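Side-chain contacts in hypothetical protein (Legionella pneumophila subsp. pneumophila, PDB 4G2A), which is of unknown function but may bind nutrients, and has two domains, one of them a YARHG domain: residues S17-K22 with V60-A65; F95-N100 with V104-G109; Y242-P247 with R267-T272; S256-L261 with K312-M317. One frame throughout, in Å; residues are numbered along the deposited sequence.

The four contacts fall into two groups at opposite ends of an elongated chain. Contacts 1 and 2 lie in the strand-rich DUF4424 region, their centres about 15 Å apart and their nearest atoms about 7 Å apart, so they do not touch. Contacts 3 and 4 belong to the helical YARHG region, centres about 10 Å apart, and share one apolar core: Leu269 CD2 of contact 3 lies 3.6 Å from Leu258 CD2 of contact 4, and Ile245 packs on Leu314. Between the groups, the centres of contacts 1 and 4 are about 62 Å apart. The sulfate in contact 1 probably comes from the crystallisation liquor.

Contact 1: S17-K22 with V60-A65; sequences SQPHIK and VTISMA. With SO4 (sulfate ion), chain B.
Pro19 and Ile62 mark the closest backbone approach, their CA atoms 7.6 Å apart, and no direct hydrogen bond joins 17-22 to 60-65. Instead, apolar side chains and a sulfate bridge the gap. Pro19 sets CB of its ring against Ile62 CG2 at 3.9 Å. Deeper in, Ile21 CD1 reaches Val60 CG2 at 3.6 Å, the two side chains running antiparallel alongside each other. Ile21 holds CG1 anti to its carbonyl carbon (chi1 -52°), while Val60 CG2, the branch that meets it, sits between backbone N and carbonyl carbon. Residues 17-20 lead into strand 21-33, with His20 at the centre of an inverse gamma turn, and the segment passes over strand 60-68 in the DUF4424 region without pairing with it here. Phe52 and Phe131, from strands 43-54 and 123-131, also touch Ile21, which is buried among them. Beside Ile62, the sulfate takes a nearly straight bond (169°) from the backbone, Ser63 N to SO4 O4 at 2.7 Å, and a second from the other segment, Ser17 OG to SO4 O2 at 3.0 Å. A water accepts from Ser17 N at 3.0 Å; its approach to SO4 O4 is doubtfully short, and its bond to Ser63 O is weak.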
loop_
_atom_site.group_PDB
_atom_site.type_symbol
_atom_site.label_atom_id
_atom_site.label_comp_id
_atom_site.label_asym_id
_atom_site.label_seq_id
_atom_site.Cartn_x
_atom_site.Cartn_y
_atom_site.Cartn_z
ATOM N N SER A 17 8.997 26.139 8.186
ATOM C CA SER A 17 9.117 26.804 9.494
ATOM C C SER A 17 7.961 26.380 10.463
ATOM O O SER A 17 7.443 25.270 10.337
ATOM C CB SER A 17 9.144 28.324 9.312
ATOM O OG SER A 17 10.271 28.730 8.553
ATOM N N GLN A 18 7.616 27.236 11.457
ATOM C CA GLN A 18 6.548 26.995 12.445
ATOM C C GLN A 18 5.451 28.066 12.247
ATOM O O GLN A 18 5.457 29.088 12.943
ATOM C CB GLN A 18 7.104 27.001 13.888
ATOM C CG GLN A 18 8.208 25.972 14.155
ATOM C CD GLN A 18 9.123 26.371 15.298
ATOM O OE1 GLN A 18 9.692 27.472 15.326
ATOM N NE2 GLN A 18 9.332 25.460 16.239
ATOM N N PRO A 19 4.544 27.903 11.255
ATOM C CA PRO A 19 3.558 28.955 10.997
ATOM C C PRO A 19 2.288 28.819 11.830
ATOM O O PRO A 19 2.019 27.772 12.428
ATOM C CB PRO A 19 3.253 28.758 9.512
ATOM C CG PRO A 19 3.322 27.290 9.327
ATOM C CD PRO A 19 4.369 26.782 10.306
ATOM N N HIS A 20 1.482 29.879 11.822
ATOM C CA HIS A 20 0.200 29.877 12.499
ATOM C C HIS A 20 -0.869 29.495 11.461
ATOM O O HIS A 20 -1.807 30.244 11.199
ATOM C CB HIS A 20 -0.035 31.227 13.183
ATOM C CG HIS A 20 0.861 31.434 14.364
ATOM N ND1 HIS A 20 0.373 31.376 15.657
ATOM C CD2 HIS A 20 2.201 31.623 14.411
ATOM C CE1 HIS A 20 1.420 31.560 16.443
ATOM N NE2 HIS A 20 2.544 31.699 15.738
ATOM N N ILE A 21 -0.665 28.314 10.839
ATOM C CA ILE A 21 -1.524 27.706 9.828
ATOM C C ILE A 21 -1.976 26.352 10.365
ATOM O O ILE A 21 -1.128 25.516 10.693
ATOM C CB ILE A 21 -0.803 27.558 8.439
ATOM C CG1 ILE A 21 -0.145 28.875 7.910
ATOM C CG2 ILE A 21 -1.704 26.852 7.396
ATOM C CD1 ILE A 21 -1.071 29.943 7.404
ATOM N N LYS A 22 -3.304 26.126 10.450
ATOM C CA LYS A 22 -3.826 24.849 10.943
ATOM C C LYS A 22 -4.409 24.038 9.801
ATOM O O LYS A 22 -4.969 24.592 8.858
ATOM C CB LYS A 22 -4.824 25.017 12.113
ATOM C CG LYS A 22 -6.110 25.767 11.831
ATOM C CD LYS A 22 -6.955 25.890 13.108
ATOM C CE LYS A 22 -8.313 26.504 12.840
ATOM N NZ LYS A 22 -9.084 26.758 14.090
ATOM N N VAL A 60 -0.020 35.982 5.149
ATOM C CA VAL A 60 1.171 35.200 5.442
ATOM C C VAL A 60 1.574 34.435 4.194
ATOM O O VAL A 60 0.714 33.924 3.473
ATOM C CB VAL A 60 1.043 34.266 6.683
ATOM C CG1 VAL A 60 0.980 35.054 7.986
ATOM C CG2 VAL A 60 -0.141 33.334 6.575
ATOM N N THR A 61 2.881 34.390 3.929
ATOM C CA THR A 61 3.477 33.658 2.810
ATOM C C THR A 61 4.388 32.608 3.412
ATOM O O THR A 61 5.306 32.939 4.172
ATOM C CB THR A 61 4.195 34.601 1.817
ATOM O OG1 THR A 61 3.266 35.581 1.341
ATOM C CG2 THR A 61 4.792 33.852 0.628
ATOM N N ILE A 62 4.093 31.339 3.129
ATOM C CA ILE A 62 4.871 30.219 3.657
ATOM C C ILE A 62 5.278 29.272 2.522
ATOM O O ILE A 62 4.632 29.197 1.475
ATOM C CB ILE A 62 4.147 29.438 4.814
ATOM C CG1 ILE A 62 2.990 28.539 4.317
ATOM C CG2 ILE A 62 3.715 30.335 5.983
ATOM C CD1 ILE A 62 2.909 27.194 5.017
ATOM N N SER A 63 6.359 28.558 2.752
ATOM C CA SER A 63 6.850 27.541 1.855
ATOM C C SER A 63 6.387 26.176 2.413
ATOM O O SER A 63 6.530 25.897 3.612
ATOM C CB SER A 63 8.371 27.641 1.726
ATOM O OG SER A 63 8.866 26.834 0.670
HETATM N N MSE A 64 5.728 25.389 1.573
HETATM C CA MSE A 64 5.245 24.059 1.926
HETATM C C MSE A 64 6.098 23.043 1.238
HETATM O O MSE A 64 6.572 23.305 0.132
HETATM C CB MSE A 64 3.795 23.868 1.503
HETATM C CG MSE A 64 2.799 24.509 2.408
HETATM SE SE MSE A 64 1.047 23.749 2.048
HETATM C CE MSE A 64 0.007 25.074 3.039
ATOM N N ALA A 65 6.262 21.863 1.856
ATOM C CA ALA A 65 7.064 20.796 1.276
ATOM C C ALA A 65 6.364 19.461 1.339
ATOM O O ALA A 65 5.702 19.155 2.344
ATOM C CB ALA A 65 8.397 20.704 1.994
HETATM S S SO4 B . 8.873 29.853 5.079
HETATM O O1 SO4 B . 10.210 29.346 4.763
HETATM O O2 SO4 B . 8.818 30.330 6.463
HETATM O O3 SO4 B . 8.539 30.959 4.176
HETATM O O4 SO4 B . 7.914 28.775 4.911
HETATM O O HOH W 1 6.735 27.511 6.685
#

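Contact 2: F95-N100 with V104-G109; sequences FLVTVN and VSAQRG
Val104 has the most surface buried here and straddles two valines of the facing strand. With CG1 anti to the carbonyl carbon (chi1 -61°), its CG2 falls between backbone N and carbonyl carbon and lies 3.8 Å from Val97 CG1, while its CG1 lies 3.8 Å from Val99 CG2; in both pairs the side chains cross obliquely. Val97 CG1 is shared, since it also meets Ala106 CB at 3.9 Å. Ala106 CB in turn approaches the Phe95 ring at its edge, near the ring plane, 4.2 Å from CE2. One direct backbone bond ties the segments, Val104 N to Val97 O at 3.0 Å, almost straight at 174°. The segments belong to the arms of the beta hairpin of strands 95-99 and 102-110, and Trp127 of strand 123-131 touches all three valines. Phe95 also stacks on Phe66 and meets His141 edge-to-face. With a single direct backbone bond between the two segments, cohesion here rests largely on a row of methyl groups from valines and an alanine, and a water that accepts from Val97 N and donates to Val104 O, at a doubtfully short distance, takes the place of a second bond.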
loop_
_atom_site.group_PDB
_atom_site.type_symbol
_atom_site.label_atom_id
_atom_site.label_comp_id
_atom_site.label_asym_id
_atom_site.label_seq_id
_atom_site.Cartn_x
_atom_site.Cartn_y
_atom_site.Cartn_z
ATOM N N PHE A 95 4.294 13.770 -9.733
ATOM C CA PHE A 95 3.781 14.608 -8.666
ATOM C C PHE A 95 3.281 15.909 -9.246
ATOM O O PHE A 95 4.017 16.613 -9.944
ATOM C CB PHE A 95 4.864 14.874 -7.619
ATOM C CG PHE A 95 4.391 15.757 -6.491
ATOM C CD1 PHE A 95 3.658 15.226 -5.429
ATOM C CD2 PHE A 95 4.678 17.122 -6.485
ATOM C CE1 PHE A 95 3.206 16.046 -4.387
ATOM C CE2 PHE A 95 4.248 17.937 -5.431
ATOM C CZ PHE A 95 3.513 17.393 -4.389
ATOM N N LEU A 96 2.012 16.205 -8.974
ATOM C CA LEU A 96 1.336 17.425 -9.363
ATOM C C LEU A 96 0.695 18.041 -8.125
ATOM O O LEU A 96 -0.026 17.340 -7.410
ATOM C CB LEU A 96 0.259 17.159 -10.439
ATOM C CG LEU A 96 0.683 16.548 -11.769
ATOM C CD1 LEU A 96 -0.544 16.179 -12.573
ATOM C CD2 LEU A 96 1.608 17.488 -12.565
ATOM N N VAL A 97 0.953 19.343 -7.879
ATOM C CA VAL A 97 0.374 20.108 -6.778
ATOM C C VAL A 97 -0.355 21.333 -7.346
ATOM O O VAL A 97 0.147 22.003 -8.263
ATOM C CB VAL A 97 1.394 20.478 -5.652
ATOM C CG1 VAL A 97 2.663 21.137 -6.198
ATOM C CG2 VAL A 97 0.756 21.326 -4.553
ATOM N N THR A 98 -1.583 21.567 -6.830
ATOM C CA THR A 98 -2.419 22.723 -7.140
ATOM C C THR A 98 -2.659 23.506 -5.839
ATOM O O THR A 98 -2.919 22.907 -4.790
ATOM C CB THR A 98 -3.748 22.349 -7.838
ATOM O OG1 THR A 98 -4.649 21.774 -6.898
ATOM C CG2 THR A 98 -3.567 21.430 -9.039
ATOM N N VAL A 99 -2.534 24.838 -5.910
ATOM C CA VAL A 99 -2.781 25.761 -4.797
ATOM C C VAL A 99 -4.030 26.523 -5.181
ATOM O O VAL A 99 -4.029 27.178 -6.231
ATOM C CB VAL A 99 -1.574 26.697 -4.507
ATOM C CG1 VAL A 99 -1.907 27.703 -3.401
ATOM C CG2 VAL A 99 -0.326 25.902 -4.153
ATOM N N ASN A 100 -5.117 26.383 -4.383
ATOM C CA ASN A 100 -6.429 27.006 -4.637
ATOM C C ASN A 100 -6.903 26.663 -6.074
ATOM O O ASN A 100 -7.298 27.534 -6.868
ATOM C CB ASN A 100 -6.397 28.526 -4.379
ATOM C CG ASN A 100 -6.513 28.914 -2.929
ATOM O OD1 ASN A 100 -6.933 28.134 -2.076
ATOM N ND2 ASN A 100 -6.189 30.155 -2.622
ATOM N N VAL A 104 0.817 24.562 -9.674
ATOM C CA VAL A 104 2.015 25.342 -9.383
ATOM C C VAL A 104 3.279 24.540 -9.653
ATOM O O VAL A 104 3.263 23.308 -9.550
ATOM C CB VAL A 104 2.030 25.914 -7.929
ATOM C CG1 VAL A 104 0.849 26.844 -7.675
ATOM C CG2 VAL A 104 2.098 24.815 -6.876
ATOM N N SER A 105 4.382 25.254 -9.960
ATOM C CA SER A 105 5.714 24.663 -10.099
ATOM C C SER A 105 6.174 24.171 -8.731
ATOM O O SER A 105 6.057 24.893 -7.740
ATOM C CB SER A 105 6.719 25.682 -10.638
ATOM O OG SER A 105 6.374 26.151 -11.929
ATOM N N ALA A 106 6.638 22.942 -8.665
ATOM C CA ALA A 106 7.170 22.353 -7.438
ATOM C C ALA A 106 8.641 22.136 -7.663
ATOM O O ALA A 106 9.010 21.457 -8.634
ATOM C CB ALA A 106 6.456 21.047 -7.123
ATOM N N GLN A 107 9.492 22.731 -6.803
ATOM C CA GLN A 107 10.945 22.638 -6.937
ATOM C C GLN A 107 11.525 21.591 -5.968
ATOM O O GLN A 107 11.260 21.651 -4.762
ATOM C CB GLN A 107 11.586 24.020 -6.707
ATOM C CG GLN A 107 12.902 24.222 -7.448
ATOM C CD GLN A 107 13.878 25.125 -6.723
ATOM O OE1 GLN A 107 13.558 26.249 -6.310
ATOM N NE2 GLN A 107 15.110 24.661 -6.584
ATOM N N ARG A 108 12.309 20.630 -6.495
ATOM C CA ARG A 108 12.945 19.602 -5.669
ATOM C C ARG A 108 14.109 20.223 -4.908
ATOM O O ARG A 108 14.848 21.053 -5.450
ATOM C CB ARG A 108 13.423 18.385 -6.495
ATOM C CG ARG A 108 14.171 17.359 -5.637
ATOM C CD ARG A 108 14.432 16.041 -6.310
ATOM N NE ARG A 108 15.255 15.196 -5.445
ATOM C CZ ARG A 108 15.497 13.908 -5.660
ATOM N NH1 ARG A 108 14.972 13.292 -6.714
ATOM N NH2 ARG A 108 16.259 13.221 -4.818
ATOM N N GLY A 109 14.225 19.830 -3.647
ATOM C CA GLY A 109 15.268 20.313 -2.764
ATOM C C GLY A 109 15.440 19.418 -1.568
ATOM O O GLY A 109 14.790 18.372 -1.463
HETATM O O HOH W 2 2.876 20.909 -10.021
#

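Contact 3: Y242-P247 with R267-T272; sequences YKVIYP and RFLRNT
Val244 CG1 is the methyl on which the close packing centres: Leu269 CD1 lies 3.7 Å from it and Thr272 CG2 3.9 Å. Val244 and Leu269 are also nearest in backbone, with CA atoms 7.8 Å apart. With CG1 of the valine anti to the backbone N (chi1 -171°), that methyl meets the second helix; the side chain lies antiparallel beside that of Leu269 but nearly perpendicular to that of Thr272. Thr272 gives only its methyl to this contact, because its hydroxyl is turned back to its own helix, where OG1 donates to Phe268 O at 2.7 Å. That carbonyl also receives Thr272 N from the opposite face of its plane, so two donors grip it, and the OG1 bond holds the threonine's rotation. The preceding residue, Asn271, repeats the pattern: its ND2 donates to Arg267 O at 2.8 Å, with the acceptor near its amide plane. Away from this knot the interface is loose. No hydrogen bond crosses, Ile245 comes no nearer than 4.8 Å, and Pro247 is exposed beyond the contact. Lys243 and Arg267 send their charges elsewhere, in salt bridges to Asp192 and Asp285. The arrangement is an apolar helix-helix contact between helices 236-250 and 263-275 within the small helical YARHG domain.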
loop_
_atom_site.group_PDB
_atom_site.type_symbol
_atom_site.label_atom_id
_atom_site.label_comp_id
_atom_site.label_asym_id
_atom_site.label_seq_id
_atom_site.Cartn_x
_atom_site.Cartn_y
_atom_site.Cartn_z
ATOM N N TYR A 242 3.189 -17.366 -0.981
ATOM C CA TYR A 242 3.944 -17.323 0.258
ATOM C C TYR A 242 3.343 -18.117 1.410
ATOM O O TYR A 242 4.101 -18.517 2.293
ATOM C CB TYR A 242 4.159 -15.877 0.668
ATOM C CG TYR A 242 5.105 -15.156 -0.261
ATOM C CD1 TYR A 242 4.644 -14.546 -1.424
ATOM C CD2 TYR A 242 6.465 -15.093 0.014
ATOM C CE1 TYR A 242 5.508 -13.846 -2.265
ATOM C CE2 TYR A 242 7.343 -14.393 -0.815
ATOM C CZ TYR A 242 6.861 -13.771 -1.956
ATOM O OH TYR A 242 7.742 -13.094 -2.772
ATOM N N LYS A 243 2.023 -18.349 1.424
ATOM C CA LYS A 243 1.387 -19.077 2.519
ATOM C C LYS A 243 1.037 -20.521 2.157
ATOM O O LYS A 243 0.750 -21.306 3.064
ATOM C CB LYS A 243 0.119 -18.348 3.016
ATOM C CG LYS A 243 0.335 -16.900 3.479
ATOM C CD LYS A 243 1.290 -16.731 4.657
ATOM C CE LYS A 243 0.824 -17.404 5.925
ATOM N NZ LYS A 243 1.728 -17.074 7.054
ATOM N N VAL A 244 1.034 -20.879 0.863
ATOM C CA VAL A 244 0.661 -22.238 0.478
ATOM C C VAL A 244 1.803 -22.919 -0.277
ATOM O O VAL A 244 2.236 -23.968 0.177
ATOM C CB VAL A 244 -0.695 -22.338 -0.293
ATOM C CG1 VAL A 244 -1.118 -23.790 -0.469
ATOM C CG2 VAL A 244 -1.820 -21.562 0.420
ATOM N N ILE A 245 2.303 -22.349 -1.395
ATOM C CA ILE A 245 3.325 -23.002 -2.240
ATOM C C ILE A 245 4.737 -22.977 -1.610
ATOM O O ILE A 245 5.328 -24.044 -1.423
ATOM C CB ILE A 245 3.370 -22.432 -3.700
ATOM C CG1 ILE A 245 1.980 -22.326 -4.427
ATOM C CG2 ILE A 245 4.429 -23.102 -4.572
ATOM C CD1 ILE A 245 0.955 -23.404 -4.261
ATOM N N TYR A 246 5.294 -21.774 -1.343
ATOM C CA TYR A 246 6.668 -21.613 -0.842
ATOM C C TYR A 246 6.915 -22.335 0.526
ATOM O O TYR A 246 7.978 -22.941 0.647
ATOM C CB TYR A 246 7.087 -20.127 -0.779
ATOM C CG TYR A 246 7.079 -19.375 -2.105
ATOM C CD1 TYR A 246 6.752 -20.018 -3.303
ATOM C CD2 TYR A 246 7.375 -18.015 -2.159
ATOM C CE1 TYR A 246 6.694 -19.318 -4.512
ATOM C CE2 TYR A 246 7.338 -17.309 -3.367
ATOM C CZ TYR A 246 7.003 -17.965 -4.543
ATOM O OH TYR A 246 6.984 -17.271 -5.734
ATOM N N PRO A 247 5.990 -22.380 1.530
ATOM C CA PRO A 247 6.302 -23.136 2.761
ATOM C C PRO A 247 6.646 -24.605 2.478
ATOM O O PRO A 247 7.574 -25.111 3.110
ATOM C CB PRO A 247 5.029 -23.006 3.588
ATOM C CG PRO A 247 4.412 -21.750 3.110
ATOM C CD PRO A 247 4.677 -21.714 1.649
ATOM N N ARG A 267 -5.348 -33.336 -2.233
ATOM C CA ARG A 267 -6.147 -33.027 -3.423
ATOM C C ARG A 267 -6.360 -31.503 -3.506
ATOM O O ARG A 267 -6.140 -30.932 -4.568
ATOM C CB ARG A 267 -7.481 -33.804 -3.418
ATOM C CG ARG A 267 -8.503 -33.348 -4.452
ATOM C CD ARG A 267 -9.547 -34.418 -4.672
ATOM N NE ARG A 267 -10.676 -33.975 -5.493
ATOM C CZ ARG A 267 -10.647 -33.853 -6.818
ATOM N NH1 ARG A 267 -9.524 -34.083 -7.487
ATOM N NH2 ARG A 267 -11.733 -33.475 -7.479
ATOM N N PHE A 268 -6.706 -30.852 -2.379
ATOM C CA PHE A 268 -6.889 -29.391 -2.304
ATOM C C PHE A 268 -5.564 -28.650 -2.527
ATOM O O PHE A 268 -5.578 -27.652 -3.241
ATOM C CB PHE A 268 -7.533 -28.956 -0.972
ATOM C CG PHE A 268 -8.957 -29.429 -0.756
ATOM C CD1 PHE A 268 -9.861 -29.499 -1.819
ATOM C CD2 PHE A 268 -9.413 -29.753 0.518
ATOM C CE1 PHE A 268 -11.184 -29.909 -1.613
ATOM C CE2 PHE A 268 -10.744 -30.148 0.727
ATOM C CZ PHE A 268 -11.615 -30.230 -0.341
ATOM N N LEU A 269 -4.428 -29.163 -1.987
ATOM C CA LEU A 269 -3.110 -28.544 -2.174
ATOM C C LEU A 269 -2.707 -28.515 -3.639
ATOM O O LEU A 269 -2.228 -27.476 -4.114
ATOM C CB LEU A 269 -2.006 -29.250 -1.349
ATOM C CG LEU A 269 -0.554 -28.804 -1.628
ATOM C CD1 LEU A 269 -0.326 -27.331 -1.245
ATOM C CD2 LEU A 269 0.428 -29.678 -0.928
ATOM N N ARG A 270 -2.871 -29.657 -4.340
ATOM C CA ARG A 270 -2.538 -29.808 -5.751
ATOM C C ARG A 270 -3.344 -28.855 -6.620
ATOM O O ARG A 270 -2.793 -28.244 -7.536
ATOM C CB ARG A 270 -2.806 -31.261 -6.207
ATOM C CG ARG A 270 -2.715 -31.479 -7.728
ATOM C CD ARG A 270 -3.308 -32.798 -8.205
ATOM N NE ARG A 270 -2.700 -33.965 -7.564
ATOM C CZ ARG A 270 -1.498 -34.463 -7.856
ATOM N NH1 ARG A 270 -0.732 -33.883 -8.783
ATOM N NH2 ARG A 270 -1.043 -35.531 -7.213
ATOM N N ASN A 271 -4.656 -28.789 -6.376
ATOM C CA ASN A 271 -5.565 -28.011 -7.184
ATOM C C ASN A 271 -5.458 -26.500 -6.906
ATOM O O ASN A 271 -5.705 -25.717 -7.828
ATOM C CB ASN A 271 -6.966 -28.555 -7.035
ATOM C CG ASN A 271 -7.115 -29.819 -7.858
ATOM O OD1 ASN A 271 -7.247 -29.765 -9.079
ATOM N ND2 ASN A 271 -6.981 -30.986 -7.239
ATOM N N THR A 272 -4.950 -26.104 -5.699
ATOM C CA THR A 272 -4.693 -24.713 -5.293
ATOM C C THR A 272 -3.576 -24.117 -6.199
ATOM O O THR A 272 -3.581 -22.906 -6.477
ATOM C CB THR A 272 -4.336 -24.700 -3.800
ATOM O OG1 THR A 272 -5.514 -24.999 -3.067
ATOM C CG2 THR A 272 -3.769 -23.359 -3.298
#

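Contact 4: S256-L261 with K312-M317; sequences SKLARL and KKLLSM
Leu258 swings CG anti to its carbonyl carbon (chi1 -77°), and with chi2 at 163° both methyls meet helix 309-321, where they divide the work. Met317, a selenomethionine, has a similar first torsion (-84°), but its chain runs on extended and leads away from the contact, so that the base of its side chain, not its selenium, does the touching. CD1 of Leu258 lies 3.8 Å from Met317 CB, and equally near the carbonyl carbon of Met317, so the methyl rests against the backbone of the helix as well as on CB. The two side chains stand roughly perpendicular. The other methyl, Leu258 CD2, looks along the helix to Leu314 CD1 at 4.5 Å, a looser touch. In fold terms, the short helix 254-259 is laid against the C-terminal helix 309-321 of the YARHG region, about 50 residues further along the chain, and their nearest CA atoms, Leu258 and Met317, are 8.1 Å apart. The core extends past these segments: Leu258 also touches Trp248 of helix 236-250, and Ile318 and Ala321 further along helix 309-321, while Leu314 touches Ile273 of helix 263-275. No hydrogen bond crosses between the segments. Arg260 makes a salt bridge to Asp253 and another to a sulfate, and the guanidinium has one face over Lys257 CA. Lys312 NZ donates to Leu307 O.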
loop_
_atom_site.group_PDB
_atom_site.type_symbol
_atom_site.label_atom_id
_atom_site.label_comp_id
_atom_site.label_asym_id
_atom_site.label_seq_id
_atom_site.Cartn_x
_atom_site.Cartn_y
_atom_site.Cartn_z
ATOM N N SER A 256 8.480 -36.211 3.164
ATOM C CA SER A 256 7.942 -36.859 4.365
ATOM C C SER A 256 6.696 -36.126 4.866
ATOM O O SER A 256 5.705 -36.768 5.202
ATOM C CB SER A 256 8.998 -36.899 5.470
ATOM O OG SER A 256 10.223 -37.447 5.009
ATOM N N LYS A 257 6.750 -34.778 4.894
ATOM C CA LYS A 257 5.668 -33.890 5.323
ATOM C C LYS A 257 4.470 -33.967 4.334
ATOM O O LYS A 257 3.325 -34.028 4.795
ATOM C CB LYS A 257 6.198 -32.450 5.466
ATOM C CG LYS A 257 5.492 -31.614 6.518
ATOM C CD LYS A 257 6.192 -30.273 6.717
ATOM C CE LYS A 257 5.357 -29.286 7.504
ATOM N NZ LYS A 257 6.106 -28.038 7.819
ATOM N N LEU A 258 4.725 -34.006 2.996
ATOM C CA LEU A 258 3.650 -34.113 1.990
ATOM C C LEU A 258 2.915 -35.471 2.096
ATOM O O LEU A 258 1.700 -35.526 1.900
ATOM C CB LEU A 258 4.180 -33.935 0.551
ATOM C CG LEU A 258 4.509 -32.545 0.031
ATOM C CD1 LEU A 258 5.393 -32.633 -1.212
ATOM C CD2 LEU A 258 3.271 -31.774 -0.326
ATOM N N ALA A 259 3.657 -36.561 2.396
ATOM C CA ALA A 259 3.106 -37.912 2.568
ATOM C C ALA A 259 2.170 -37.992 3.795
ATOM O O ALA A 259 1.252 -38.812 3.802
ATOM C CB ALA A 259 4.234 -38.924 2.700
ATOM N N ARG A 260 2.394 -37.125 4.808
ATOM C CA ARG A 260 1.607 -37.015 6.046
ATOM C C ARG A 260 0.234 -36.356 5.826
ATOM O O ARG A 260 -0.575 -36.334 6.759
ATOM C CB ARG A 260 2.375 -36.186 7.096
ATOM C CG ARG A 260 3.406 -36.964 7.899
ATOM C CD ARG A 260 4.145 -36.039 8.847
ATOM N NE ARG A 260 5.595 -36.155 8.681
ATOM C CZ ARG A 260 6.479 -35.274 9.135
ATOM N NH1 ARG A 260 6.075 -34.196 9.795
ATOM N NH2 ARG A 260 7.776 -35.464 8.934
ATOM N N LEU A 261 -0.007 -35.760 4.635
ATOM C CA LEU A 261 -1.270 -35.094 4.323
ATOM C C LEU A 261 -2.396 -36.097 4.075
ATOM O O LEU A 261 -2.151 -37.148 3.477
ATOM C CB LEU A 261 -1.109 -34.201 3.081
ATOM C CG LEU A 261 -0.222 -32.953 3.190
ATOM C CD1 LEU A 261 -0.181 -32.213 1.862
ATOM C CD2 LEU A 261 -0.693 -32.016 4.310
ATOM N N LYS A 312 5.627 -26.003 -10.741
ATOM C CA LYS A 312 6.140 -27.238 -11.343
ATOM C C LYS A 312 7.008 -28.041 -10.334
ATOM O O LYS A 312 6.831 -29.256 -10.238
ATOM C CB LYS A 312 6.923 -26.918 -12.625
ATOM C CG LYS A 312 6.026 -26.351 -13.713
ATOM C CD LYS A 312 6.791 -25.635 -14.800
ATOM C CE LYS A 312 5.838 -25.112 -15.852
ATOM N NZ LYS A 312 6.469 -24.086 -16.726
ATOM N N LYS A 313 7.872 -27.360 -9.542
ATOM C CA LYS A 313 8.687 -28.001 -8.490
ATOM C C LYS A 313 7.799 -28.619 -7.404
ATOM O O LYS A 313 8.090 -29.728 -6.945
ATOM C CB LYS A 313 9.688 -27.020 -7.851
ATOM C CG LYS A 313 10.923 -26.761 -8.683
ATOM C CD LYS A 313 11.841 -25.753 -7.999
ATOM C CE LYS A 313 13.133 -25.599 -8.759
ATOM N NZ LYS A 313 14.106 -24.748 -8.027
ATOM N N LEU A 314 6.705 -27.926 -7.012
ATOM C CA LEU A 314 5.776 -28.466 -6.011
ATOM C C LEU A 314 5.024 -29.682 -6.569
ATOM O O LEU A 314 4.906 -30.696 -5.862
ATOM C CB LEU A 314 4.803 -27.412 -5.462
ATOM C CG LEU A 314 3.892 -27.867 -4.293
ATOM C CD1 LEU A 314 4.666 -28.607 -3.194
ATOM C CD2 LEU A 314 3.157 -26.679 -3.697
ATOM N N LEU A 315 4.578 -29.615 -7.833
ATOM C CA LEU A 315 3.898 -30.752 -8.483
ATOM C C LEU A 315 4.821 -31.943 -8.613
ATOM O O LEU A 315 4.371 -33.078 -8.466
ATOM C CB LEU A 315 3.336 -30.364 -9.860
ATOM C CG LEU A 315 2.107 -29.445 -9.782
ATOM C CD1 LEU A 315 1.918 -28.667 -11.078
ATOM C CD2 LEU A 315 0.851 -30.228 -9.346
ATOM N N SER A 316 6.131 -31.679 -8.841
ATOM C CA SER A 316 7.155 -32.713 -8.955
ATOM C C SER A 316 7.389 -33.366 -7.568
ATOM O O SER A 316 7.546 -34.586 -7.493
ATOM C CB SER A 316 8.441 -32.138 -9.541
ATOM O OG SER A 316 9.449 -33.135 -9.625
HETATM N N MSE A 317 7.359 -32.566 -6.489
HETATM C CA MSE A 317 7.509 -33.035 -5.103
HETATM C C MSE A 317 6.329 -33.923 -4.683
HETATM O O MSE A 317 6.539 -34.980 -4.083
HETATM C CB MSE A 317 7.644 -31.859 -4.141
HETATM C CG MSE A 317 9.052 -31.315 -4.018
HETATM SE SE MSE A 317 9.041 -29.744 -2.833
HETATM C CE MSE A 317 10.971 -29.670 -2.330
#